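Local coordinates for rifamycin polyketide synthase (Amycolatopsis mediterranei, PDB 4LN9), which dehydrates a polyketide intermediate during rifamycin assembly, acting as the dehydratase domain of the synthase's terminal module, at residues V109-G114 / S137-A142; A237-A242 / F265-L270; S293-D298 / V304-S309. All blocks are in the same frame, centred on the assembly; numbering follows the deposited sequence.

How the contacts relate
This dehydratase has a double hotdog fold. Contact 1 is a surface contact in the first half of the chain, where a loop passes the end of strand 131-139. Contacts 2 and 3 lie in the second half, with centres about 9 Å apart; the centre of contact 1 is about 24 Å from that of contact 2 and 32 Å from that of contact 3. Strands 263-272 and 303-313 are neighbours, joining contacts 2 and 3: Asn268 N lies 2.7 Å from Ser309 O and Gly269 O 3.0 Å from Asp308 N, both probably hydrogen-bonded. Contact 2 probably lies nearest the active site: HPALLD leads into its helix, ending at Asp240, the catalytic aspartate's position in related dehydratases.

Contact 1: V109-G114 / S137-A142; sequences VVPRRG and SLREDA
Glu140 OE2 packs against Gly114, whose C is 4.0 Å away, and has two polar partners just outside the segments: a salt bridge to Arg58 NH2 and a weak hydrogen bond from Gly115 N. The glutamate chain runs extended beyond CG (chi2 -176°), which carries the carboxylate across from its turn to the 109-114 loop. The negative charge is probably steadied by Arg58, although the residue sits at the surface.

Arg139 makes the larger part of the contact. Its chain bends at chi2 (-95°) and again at chi3, and these bends bring the guanidinium up to Val109 and Pro111. Pro111 CB stands over one face of the group, 4.4 Å from Arg139 NH1. Val109 meets it obliquely through one methyl, CG1 being 3.3 Å from Arg139 NH2. No hydrogen bond joins the two segments; between them the arginine only packs, and its side chain also touches Val116.

In the double hotdog fold this is the place where the loop between strands 98-104 and 116-122 passes the end of strand 131-139. That strand finishes at Arg139 in a type I turn, closed by Ala142 N bonding to Arg139 O at 2.7 Å. Farther back, Ser137 OG is hydrogen-bonded to His148 NE2, and Leu138 packs on Gln46 of the second subunit. The loop has its own tie to the fold: a backbone hydrogen bond links Val110 with Val76, and Val109 packs on Val75.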
loop_
_atom_site.group_PDB
_atom_site.type_symbol
_atom_site.label_atom_id
_atom_site.label_comp_id
_atom_site.label_asym_id
_atom_site.label_seq_id
_atom_site.Cartn_x
_atom_site.Cartn_y
_atom_site.Cartn_z
ATOM N N VAL A 109 -14.501 -14.889 4.616
ATOM C CA VAL A 109 -14.216 -16.301 4.840
ATOM C C VAL A 109 -12.714 -16.544 4.912
ATOM O O VAL A 109 -11.960 -16.073 4.062
ATOM C CB VAL A 109 -14.802 -17.174 3.714
ATOM C CG1 VAL A 109 -14.341 -18.615 3.866
ATOM C CG2 VAL A 109 -16.320 -17.088 3.713
ATOM N N VAL A 110 -12.275 -17.231 5.963
ATOM C CA VAL A 110 -10.903 -17.723 6.018
ATOM C C VAL A 110 -10.862 -19.167 5.533
ATOM O O VAL A 110 -11.640 -20.000 5.999
ATOM C CB VAL A 110 -10.327 -17.652 7.446
ATOM C CG1 VAL A 110 -8.845 -17.999 7.439
ATOM C CG2 VAL A 110 -10.551 -16.269 8.041
ATOM N N PRO A 111 -10.040 -19.436 4.509
ATOM C CA PRO A 111 -9.960 -20.757 3.885
ATOM C C PRO A 111 -9.288 -21.786 4.794
ATOM O O PRO A 111 -8.283 -21.479 5.434
ATOM C CB PRO A 111 -9.102 -20.505 2.641
ATOM C CG PRO A 111 -8.283 -19.305 2.981
ATOM C CD PRO A 111 -9.153 -18.454 3.860
ATOM N N ARG A 112 -9.838 -22.997 4.845
ATOM C CA ARG A 112 -9.322 -24.028 5.745
ATOM C C ARG A 112 -7.898 -24.460 5.391
ATOM O O ARG A 112 -7.140 -24.870 6.270
ATOM C CB ARG A 112 -10.259 -25.241 5.798
ATOM C CG ARG A 112 -9.998 -26.197 6.959
ATOM C CD ARG A 112 -10.224 -25.537 8.316
ATOM N NE ARG A 112 -11.638 -25.505 8.693
ATOM C CZ ARG A 112 -12.080 -25.322 9.935
ATOM N NH1 ARG A 112 -11.221 -25.216 10.940
ATOM N NH2 ARG A 112 -13.384 -25.256 10.173
ATOM N N ARG A 113 -7.495 -24.252 4.140
ATOM C CA ARG A 113 -6.072 -24.204 3.813
ATOM C C ARG A 113 -5.694 -23.070 2.866
ATOM O O ARG A 113 -6.523 -22.587 2.095
ATOM C CB ARG A 113 -5.561 -25.559 3.298
ATOM C CG ARG A 113 -6.278 -26.116 2.076
ATOM C CD ARG A 113 -5.811 -27.532 1.758
ATOM N NE ARG A 113 -4.730 -27.558 0.774
ATOM C CZ ARG A 113 -3.464 -27.851 1.057
ATOM N NH1 ARG A 113 -3.104 -28.110 2.308
ATOM N NH2 ARG A 113 -2.550 -27.856 0.096
ATOM N N GLY A 114 -4.467 -22.579 3.011
ATOM C CA GLY A 114 -4.001 -21.439 2.233
ATOM C C GLY A 114 -4.176 -20.132 2.979
ATOM O O GLY A 114 -4.370 -20.120 4.195
ATOM N N SER A 137 -10.928 -8.304 0.496
ATOM C CA SER A 137 -10.117 -9.512 0.506
ATOM C C SER A 137 -9.907 -10.092 -0.890
ATOM O O SER A 137 -10.750 -9.943 -1.776
ATOM C CB SER A 137 -10.726 -10.566 1.433
ATOM O OG SER A 137 -11.890 -11.135 0.861
ATOM N N LEU A 138 -8.786 -10.787 -1.054
ATOM C CA LEU A 138 -8.453 -11.481 -2.292
ATOM C C LEU A 138 -7.948 -12.882 -1.965
ATOM O O LEU A 138 -6.852 -13.047 -1.427
ATOM C CB LEU A 138 -7.363 -10.715 -3.049
ATOM C CG LEU A 138 -6.937 -11.296 -4.400
ATOM C CD1 LEU A 138 -8.095 -11.257 -5.386
ATOM C CD2 LEU A 138 -5.730 -10.552 -4.953
ATOM N N ARG A 139 -8.794 -13.881 -2.207
ATOM C CA ARG A 139 -8.410 -15.279 -2.042
ATOM C C ARG A 139 -7.310 -15.667 -3.029
ATOM O O ARG A 139 -7.280 -15.181 -4.158
ATOM C CB ARG A 139 -9.628 -16.185 -2.235
ATOM C CG ARG A 139 -10.730 -15.973 -1.207
ATOM C CD ARG A 139 -10.607 -16.955 -0.053
ATOM N NE ARG A 139 -11.913 -17.359 0.462
ATOM C CZ ARG A 139 -12.499 -18.519 0.187
ATOM N NH1 ARG A 139 -11.875 -19.421 -0.560
ATOM N NH2 ARG A 139 -13.708 -18.783 0.664
ATOM N N GLU A 140 -6.417 -16.556 -2.601
ATOM C CA GLU A 140 -5.294 -16.992 -3.431
ATOM C C GLU A 140 -5.741 -17.405 -4.831
ATOM O O GLU A 140 -5.021 -17.200 -5.810
ATOM C CB GLU A 140 -4.555 -18.152 -2.761
ATOM C CG GLU A 140 -3.578 -17.726 -1.679
ATOM C CD GLU A 140 -2.806 -18.896 -1.104
ATOM O OE1 GLU A 140 -2.946 -20.021 -1.631
ATOM O OE2 GLU A 140 -2.063 -18.695 -0.120
ATOM N N ASP A 141 -6.873 -18.096 -4.899
ATOM C CA ASP A 141 -7.409 -18.587 -6.163
ATOM C C ASP A 141 -7.988 -17.445 -7.000
ATOM O O ASP A 141 -7.930 -17.472 -8.229
ATOM C CB ASP A 141 -8.485 -19.641 -5.899
ATOM C CG ASP A 141 -9.336 -19.314 -4.686
ATOM O OD1 ASP A 141 -10.391 -18.666 -4.856
ATOM O OD2 ASP A 141 -8.937 -19.678 -3.559
ATOM N N ALA A 142 -8.420 -16.382 -6.318
ATOM C CA ALA A 142 -9.305 -15.382 -6.931
ATOM C C ALA A 142 -8.603 -14.510 -7.975
ATOM O O ALA A 142 -7.374 -14.460 -8.035
ATOM C CB ALA A 142 -9.948 -14.513 -5.858
#

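Contact 2: A237-A242 / F265-L270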
loop_
_atom_site.group_PDB
_atom_site.type_symbol
_atom_site.label_atom_id
_atom_site.label_comp_id
_atom_site.label_asym_id
_atom_site.label_seq_id
_atom_site.Cartn_x
_atom_site.Cartn_y
_atom_site.Cartn_z
ATOM N N ALA A 237 -12.608 -11.203 19.951
ATOM C CA ALA A 237 -13.336 -12.187 20.747
ATOM C C ALA A 237 -13.930 -11.576 22.016
ATOM O O ALA A 237 -15.043 -11.922 22.414
ATOM C CB ALA A 237 -12.445 -13.377 21.084
ATOM N N LEU A 238 -13.223 -10.614 22.605
ATOM C CA LEU A 238 -13.753 -9.871 23.748
ATOM C C LEU A 238 -14.985 -9.047 23.370
ATOM O O LEU A 238 -16.023 -9.136 24.029
ATOM C CB LEU A 238 -12.677 -8.978 24.373
ATOM C CG LEU A 238 -12.935 -8.478 25.799
ATOM C CD1 LEU A 238 -13.058 -9.644 26.769
ATOM C CD2 LEU A 238 -11.840 -7.521 26.244
ATOM N N LEU A 239 -14.907 -8.336 22.250
ATOM C CA LEU A 239 -16.040 -7.551 21.777
ATOM C C LEU A 239 -17.192 -8.439 21.314
ATOM O O LEU A 239 -18.354 -8.162 21.611
ATOM C CB LEU A 239 -15.621 -6.589 20.663
ATOM C CG LEU A 239 -16.700 -5.600 20.209
ATOM C CD1 LEU A 239 -17.237 -4.816 21.398
ATOM C CD2 LEU A 239 -16.164 -4.662 19.139
ATOM N N ASP A 240 -16.867 -9.545 20.648
ATOM C CA ASP A 240 -17.899 -10.480 20.213
ATOM C C ASP A 240 -18.665 -11.067 21.392
ATOM O O ASP A 240 -19.889 -11.191 21.345
ATOM C CB ASP A 240 -17.315 -11.604 19.354
ATOM C CG ASP A 240 -18.391 -12.430 18.670
ATOM O OD1 ASP A 240 -18.837 -12.032 17.572
ATOM O OD2 ASP A 240 -18.827 -13.446 19.253
ATOM N N ALA A 241 -17.936 -11.509 22.412
ATOM C CA ALA A 241 -18.567 -12.085 23.595
ATOM C C ALA A 241 -19.401 -11.041 24.330
ATOM O O ALA A 241 -20.473 -11.346 24.853
ATOM C CB ALA A 241 -17.519 -12.680 24.524
ATOM N N ALA A 242 -18.907 -9.807 24.361
ATOM C CA ALA A 242 -19.646 -8.711 24.976
ATOM C C ALA A 242 -21.051 -8.632 24.392
ATOM O O ALA A 242 -22.034 -8.601 25.128
ATOM C CB ALA A 242 -18.912 -7.392 24.777
ATOM N N PHE A 265 -25.018 -6.496 11.110
ATOM C CA PHE A 265 -25.231 -5.864 9.807
ATOM C C PHE A 265 -24.692 -4.433 9.752
ATOM O O PHE A 265 -23.774 -4.139 8.987
ATOM C CB PHE A 265 -26.710 -5.910 9.413
ATOM C CG PHE A 265 -27.022 -5.197 8.126
ATOM C CD1 PHE A 265 -27.906 -4.130 8.112
ATOM C CD2 PHE A 265 -26.506 -5.647 6.921
ATOM C CE1 PHE A 265 -28.209 -3.477 6.933
ATOM C CE2 PHE A 265 -26.800 -4.995 5.738
ATOM C CZ PHE A 265 -27.658 -3.912 5.743
ATOM N N ALA A 266 -25.238 -3.557 10.593
ATOM C CA ALA A 266 -24.849 -2.149 10.592
ATOM C C ALA A 266 -24.404 -1.669 11.972
ATOM O O ALA A 266 -25.172 -1.709 12.935
ATOM C CB ALA A 266 -25.984 -1.283 10.065
ATOM N N TRP A 267 -23.195 -1.118 12.027
ATOM C CA TRP A 267 -22.637 -0.561 13.256
ATOM C C TRP A 267 -22.745 0.932 13.201
ATOM O O TRP A 267 -22.336 1.546 12.215
ATOM C CB TRP A 267 -21.166 -0.943 13.371
ATOM C CG TRP A 267 -20.923 -2.425 13.499
ATOM C CD1 TRP A 267 -20.997 -3.392 12.500
ATOM C CD2 TRP A 267 -20.474 -3.148 14.696
ATOM N NE1 TRP A 267 -20.648 -4.625 12.989
ATOM C CE2 TRP A 267 -20.345 -4.551 14.305
ATOM C CE3 TRP A 267 -20.203 -2.788 16.007
ATOM C CZ2 TRP A 267 -19.976 -5.532 15.207
ATOM C CZ3 TRP A 267 -19.804 -3.782 16.901
ATOM C CH2 TRP A 267 -19.692 -5.120 16.509
ATOM N N ASN A 268 -23.121 1.546 14.317
ATOM C CA ASN A 268 -23.211 2.998 14.380
ATOM C C ASN A 268 -22.651 3.525 15.691
ATOM O O ASN A 268 -23.013 3.043 16.764
ATOM C CB ASN A 268 -24.664 3.447 14.216
ATOM C CG ASN A 268 -25.221 3.127 12.843
ATOM O OD1 ASN A 268 -25.976 2.169 12.673
ATOM N ND2 ASN A 268 -24.842 3.924 11.852
ATOM N N GLY A 269 -21.696 4.446 15.596
ATOM C CA GLY A 269 -21.168 5.129 16.774
ATOM C C GLY A 269 -20.378 4.212 17.689
ATOM O O GLY A 269 -20.639 4.143 18.891
ATOM N N LEU A 270 -19.364 3.559 17.133
ATOM C CA LEU A 270 -18.457 2.761 17.944
ATOM C C LEU A 270 -17.182 3.502 18.334
ATOM O O LEU A 270 -16.477 4.052 17.482
ATOM C CB LEU A 270 -18.124 1.426 17.282
ATOM C CG LEU A 270 -17.274 0.607 18.255
ATOM C CD1 LEU A 270 -17.950 -0.684 18.705
ATOM C CD2 LEU A 270 -15.859 0.353 17.742
#
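Leu239 leaves its helix pointing at Trp267 and Leu270, and one methyl does all the touching. With CG anti to the backbone N (chi1 -173°), the leucine reaches outward from the helix, and CD2 leads. It comes 4.4 Å from Trp267 CZ3, meeting the indole obliquely at its six-membered ring. The same CD2 is 4.4 Å from Leu270 CD1.

The triangle closes on the strand side, where Leu270 CD1 lies 4.0 Å from Trp267 CZ3. The indole is turned so that its benzo end faces the helix. All three residues are buried, and the grip is light: only 83 Å² is lost between the segments, and the CA atoms of Leu239 and Leu270 stand 11.3 Å apart.

Trp267 and Leu270 would fall on different faces of a regular strand. They can both turn to the helix because the chain bends at Gly269, where Gly269 and Leu270 together face Leu99 in a G1 beta bulge.

This is the central helix of a hotdog half packed against its strands. Helix 80-93 packs against both partners: Thr81 touches Leu239, and Val84 touches Trp267 and Leu270. Strand 263-272 itself runs between strand 98-104, with Ile104 on Trp267, and strand 303-313, with Leu307 on Trp267 and Val305 on Leu270.

Contact 3: S293-D298 / V304-S309; sequences SLEAVD and VVTLDS
A beta hairpin of the second hotdog half is formed here, strand 291-297 running antiparallel to strand 303-313 with 167° between the short segments. Leu294 and Leu307 make a hydrogen-bonded pair: Leu294 N reaches Leu307 O at 3.0 Å, while Leu307 N returns to Leu294 O at 2.8 Å. Two residues on, Ala296 N bonds to Val305 O at 3.0 Å.

The pairing then slips into a classic beta bulge, in which Val304 and Val305 both face Ala296. Ala296 O therefore takes two donors, Val304 N at 2.9 Å and, weakly, Val305 N at 3.4 Å. Beyond it, Val304 CG2 packs on Asp298, whose OD1 is held by Ser300 OG and Gly302 N within the hairpin loop. Toward strand 263-272, Asp308 and Ser309 both face Asn268 in another classic bulge.

Leu294, Ala296, Val305 and Leu307 share the buried face, where Leu294 also packs on Val284 and Ala296 on Val282, both of strand 279-285. Val305 CG1 sits between its backbone N and carbonyl carbon (chi1 48°), which brings it to 3.7 Å from Ala296 CB. Leu294 CB and Leu307 CB are 3.9 Å apart.

On the opposite face, Glu295 and Thr306 form a non-hydrogen-bonded pair with side chains alongside each other. Their polar ends go elsewhere, the carboxylate to Ala164 N and Phe165 N and Thr306 OG1 to His273 NE2, so what meets is carbon: Glu295 CG lies 4.0 Å from Thr306 CG2.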
loop_
_atom_site.group_PDB
_atom_site.type_symbol
_atom_site.label_atom_id
_atom_site.label_comp_id
_atom_site.label_asym_id
_atom_site.label_seq_id
_atom_site.Cartn_x
_atom_site.Cartn_y
_atom_site.Cartn_z
ATOM N N SER A 293 -27.341 -1.571 21.934
ATOM C CA SER A 293 -26.290 -0.632 22.315
ATOM C C SER A 293 -25.421 -1.282 23.381
ATOM O O SER A 293 -25.844 -2.236 24.028
ATOM C CB SER A 293 -26.905 0.659 22.861
ATOM O OG SER A 293 -27.623 0.412 24.058
ATOM N N LEU A 294 -24.170 -0.846 23.484
ATOM C CA LEU A 294 -23.231 -1.478 24.400
ATOM C C LEU A 294 -22.399 -0.426 25.124
ATOM O O LEU A 294 -22.018 0.589 24.539
ATOM C CB LEU A 294 -22.320 -2.457 23.650
ATOM C CG LEU A 294 -21.090 -2.987 24.393
ATOM C CD1 LEU A 294 -21.499 -3.951 25.496
ATOM C CD2 LEU A 294 -20.123 -3.657 23.428
ATOM N N GLU A 295 -22.227 -0.620 26.431
ATOM C CA GLU A 295 -21.198 0.082 27.195
ATOM C C GLU A 295 -20.436 -0.958 28.005
ATOM O O GLU A 295 -21.036 -1.877 28.561
ATOM C CB GLU A 295 -21.842 1.111 28.137
ATOM C CG GLU A 295 -20.859 2.029 28.859
ATOM C CD GLU A 295 -21.537 3.204 29.554
ATOM O OE1 GLU A 295 -22.475 2.971 30.347
ATOM O OE2 GLU A 295 -21.101 4.358 29.344
ATOM N N ALA A 296 -19.109 -0.889 27.966
ATOM C CA ALA A 296 -18.285 -1.857 28.675
ATOM C C ALA A 296 -17.137 -1.163 29.399
ATOM O O ALA A 296 -16.583 -0.181 28.904
ATOM C CB ALA A 296 -17.757 -2.912 27.715
ATOM N N VAL A 297 -16.899 -1.579 30.642
ATOM C CA VAL A 297 -15.791 -1.056 31.438
ATOM C C VAL A 297 -14.827 -2.178 31.818
ATOM O O VAL A 297 -15.181 -3.356 31.753
ATOM C CB VAL A 297 -16.285 -0.359 32.728
ATOM C CG1 VAL A 297 -17.156 0.843 32.392
ATOM C CG2 VAL A 297 -17.033 -1.339 33.623
ATOM N N ASP A 298 -13.588 -1.817 32.149
ATOM C CA ASP A 298 -12.661 -2.795 32.713
ATOM C C ASP A 298 -12.871 -2.915 34.218
ATOM O O ASP A 298 -13.757 -2.270 34.778
ATOM C CB ASP A 298 -11.205 -2.442 32.382
ATOM C CG ASP A 298 -10.790 -1.083 32.917
ATOM O OD1 ASP A 298 -11.300 -0.676 33.984
ATOM O OD2 ASP A 298 -9.882 -0.467 32.320
ATOM N N VAL A 304 -14.113 1.187 28.342
ATOM C CA VAL A 304 -13.361 0.482 27.306
ATOM C C VAL A 304 -13.976 0.621 25.910
ATOM O O VAL A 304 -13.282 0.976 24.958
ATOM C CB VAL A 304 -13.164 -1.009 27.652
ATOM C CG1 VAL A 304 -12.424 -1.724 26.530
ATOM C CG2 VAL A 304 -12.414 -1.153 28.969
ATOM N N VAL A 305 -15.274 0.358 25.788
ATOM C CA VAL A 305 -15.961 0.525 24.507
ATOM C C VAL A 305 -17.401 1.006 24.677
ATOM O O VAL A 305 -18.067 0.659 25.652
ATOM C CB VAL A 305 -15.914 -0.764 23.654
ATOM C CG1 VAL A 305 -16.314 -1.975 24.484
ATOM C CG2 VAL A 305 -16.800 -0.630 22.423
ATOM N N THR A 306 -17.818 1.932 23.821
ATOM C CA THR A 306 -19.231 2.273 23.718
ATOM C C THR A 306 -19.724 2.088 22.294
ATOM O O THR A 306 -18.990 2.322 21.335
ATOM C CB THR A 306 -19.515 3.718 24.170
ATOM O OG1 THR A 306 -18.685 4.624 23.434
ATOM C CG2 THR A 306 -19.239 3.878 25.658
ATOM N N LEU A 307 -20.963 1.630 22.168
ATOM C CA LEU A 307 -21.562 1.389 20.866
ATOM C C LEU A 307 -22.978 1.956 20.853
ATOM O O LEU A 307 -23.816 1.556 21.662
ATOM C CB LEU A 307 -21.596 -0.114 20.583
ATOM C CG LEU A 307 -22.377 -0.567 19.350
ATOM C CD1 LEU A 307 -21.876 0.165 18.114
ATOM C CD2 LEU A 307 -22.256 -2.074 19.171
ATOM N N ASP A 308 -23.215 2.957 20.007
ATOM C CA ASP A 308 -24.519 3.616 19.961
ATOM C C ASP A 308 -25.592 2.660 19.451
ATOM O O ASP A 308 -26.670 2.552 20.036
ATOM C CB ASP A 308 -24.474 4.869 19.077
ATOM C CG ASP A 308 -23.707 6.012 19.718
ATOM O OD1 ASP A 308 -23.449 5.950 20.938
ATOM O OD2 ASP A 308 -23.377 6.981 19.002
ATOM N N SER A 309 -25.270 1.932 18.386
ATOM C CA SER A 309 -26.254 1.107 17.695
ATOM C C SER A 309 -25.590 -0.009 16.887
ATOM O O SER A 309 -24.635 0.232 16.149
ATOM C CB SER A 309 -27.130 1.975 16.788
ATOM O OG SER A 309 -28.094 1.192 16.105
#